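Side-chain contact in UPF0255 protein frsA (Vibrio vulnificus, PDB 4I4C), which probably hydrolyses carboxylic esters as a member of the alpha/beta-hydrolase clan, and is not a cofactor-independent pyruvate decarboxylase: residues Ala99-Trp102 with Thr103-Gly106. Numbering follows the deposited sequence.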
loop_
_atom_site.group_PDB
_atom_site.type_symbol
_atom_site.label_atom_id
_atom_site.label_comp_id
_atom_site.label_asym_id
_atom_site.label_seq_id
_atom_site.Cartn_x
_atom_site.Cartn_y
_atom_site.Cartn_z
ATOM N N ALA A 99 -16.447 7.437 -3.463
ATOM C CA ALA A 99 -16.720 5.999 -3.573
ATOM C C ALA A 99 -17.681 5.679 -4.711
ATOM O O ALA A 99 -17.473 4.729 -5.444
ATOM C CB ALA A 99 -17.261 5.447 -2.273
ATOM N N TYR A 100 -18.740 6.470 -4.840
ATOM C CA TYR A 100 -19.750 6.229 -5.876
ATOM C C TYR A 100 -19.141 6.299 -7.274
ATOM O O TYR A 100 -19.358 5.421 -8.108
ATOM C CB TYR A 100 -20.869 7.260 -5.765
ATOM C CG TYR A 100 -21.955 7.095 -6.808
ATOM C CD1 TYR A 100 -21.886 7.767 -8.021
ATOM C CD2 TYR A 100 -23.037 6.258 -6.583
ATOM C CE1 TYR A 100 -22.875 7.613 -8.983
ATOM C CE2 TYR A 100 -24.038 6.102 -7.537
ATOM C CZ TYR A 100 -23.947 6.779 -8.733
ATOM O OH TYR A 100 -24.923 6.626 -9.692
ATOM N N GLU A 101 -18.379 7.356 -7.533
ATOM C CA GLU A 101 -17.868 7.572 -8.877
ATOM C C GLU A 101 -16.800 6.546 -9.230
ATOM O O GLU A 101 -16.733 6.105 -10.378
ATOM C CB GLU A 101 -17.368 9.007 -9.078
ATOM C CG GLU A 101 -18.469 10.104 -8.970
ATOM C CD GLU A 101 -19.534 10.049 -10.062
ATOM O OE1 GLU A 101 -19.404 9.267 -11.023
ATOM O OE2 GLU A 101 -20.522 10.813 -9.957
ATOM N N TRP A 102 -15.974 6.154 -8.256
ATOM C CA TRP A 102 -14.917 5.181 -8.551
ATOM C C TRP A 102 -15.509 3.790 -8.715
ATOM O O TRP A 102 -15.056 3.013 -9.539
ATOM C CB TRP A 102 -13.806 5.186 -7.493
ATOM C CG TRP A 102 -12.804 6.287 -7.708
ATOM C CD1 TRP A 102 -12.744 7.498 -7.054
ATOM C CD2 TRP A 102 -11.738 6.295 -8.666
ATOM N NE1 TRP A 102 -11.697 8.247 -7.546
ATOM C CE2 TRP A 102 -11.064 7.533 -8.532
ATOM C CE3 TRP A 102 -11.289 5.374 -9.623
ATOM C CZ2 TRP A 102 -9.959 7.874 -9.329
ATOM C CZ3 TRP A 102 -10.183 5.715 -10.407
ATOM C CH2 TRP A 102 -9.533 6.951 -10.251
ATOM N N THR A 103 -16.549 3.496 -7.944
ATOM C CA THR A 103 -17.211 2.198 -8.060
ATOM C C THR A 103 -17.911 2.069 -9.414
ATOM O O THR A 103 -17.931 0.991 -10.015
ATOM C CB THR A 103 -18.187 1.974 -6.882
ATOM O OG1 THR A 103 -17.432 1.891 -5.669
ATOM C CG2 THR A 103 -18.973 0.691 -7.051
ATOM N N ARG A 104 -18.455 3.184 -9.908
ATOM C CA ARG A 104 -19.028 3.223 -11.251
ATOM C C ARG A 104 -18.048 2.763 -12.310
ATOM O O ARG A 104 -18.416 2.025 -13.214
ATOM C CB ARG A 104 -19.456 4.637 -11.621
ATOM C CG ARG A 104 -20.785 5.039 -11.109
ATOM C CD ARG A 104 -21.109 6.432 -11.645
ATOM N NE ARG A 104 -22.092 6.389 -12.718
ATOM C CZ ARG A 104 -22.649 7.472 -13.251
ATOM N NH1 ARG A 104 -22.296 8.675 -12.809
ATOM N NH2 ARG A 104 -23.557 7.358 -14.219
ATOM N N LEU A 105 -16.819 3.263 -12.233
ATOM C CA LEU A 105 -15.773 2.860 -13.170
ATOM C C LEU A 105 -15.443 1.381 -12.988
ATOM O O LEU A 105 -15.318 0.649 -13.969
ATOM C CB LEU A 105 -14.507 3.733 -13.039
ATOM C CG LEU A 105 -13.420 3.463 -14.089
ATOM C CD1 LEU A 105 -13.909 3.663 -15.541
ATOM C CD2 LEU A 105 -12.146 4.282 -13.836
ATOM N N GLY A 106 -15.322 0.935 -11.741
ATOM C CA GLY A 106 -15.172 -0.492 -11.487
ATOM C C GLY A 106 -16.245 -1.350 -12.154
ATOM O O GLY A 106 -15.959 -2.376 -12.781
#
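The R104 guanidinium carries the Y100 hydroxyl over one face, offset toward the rim, with OH 4.2 Å from R104 NE, while the E101 carboxylate sits at its edge. The Y100 ring has E101 CD at its edge, in plane, meets Y93 edge-to-face, and is approached obliquely by a methylene of R104, CE1 lying 3.4 Å from R104 CD. The W102 indole meets the ring of W98 at about 45° and L105 loosely, CZ3 to L105 CD2 4.2 Å. OE1 of E101 meets R104 NH1 at 3.5 Å, a salt bridge whose hydrogen bond is weak; the two planes are turned 43° apart, so the groups do not mate flat. The E101 and R104 chains run side by side, and R104 CD also touches E101 OE1 at 3.4 Å. CG of Y100 stands anti to the backbone N (chi1 179°), beside the carbonyl carbon, and the far end of the ring reaches R104. E101 OE2 has a firmer partner, the N-H of G96, and R73 NH1 brings a second positive charge close to R104 NH1.

All this occupies the start of helix 98-114, in the N-terminal helical part that precedes the alpha/beta-hydrolase sheet in the chain; there Y100 N is hydrogen-bonded to N97 OD1. A99 O accepts two hydrogen bonds, from T103 N at 2.9 Å and T103 OG1 at 2.8 Å, arriving from opposite faces of its carbonyl plane. A chi1 of -65° swings the hydroxyl of the buried T103 back toward the preceding turn. Further on, G106 N bonds W102 O at 3.0 Å. W102 and L105 both reach helices 64-75 and 121-136, through V70 and I134 for W102 and E66 and C131 for L105.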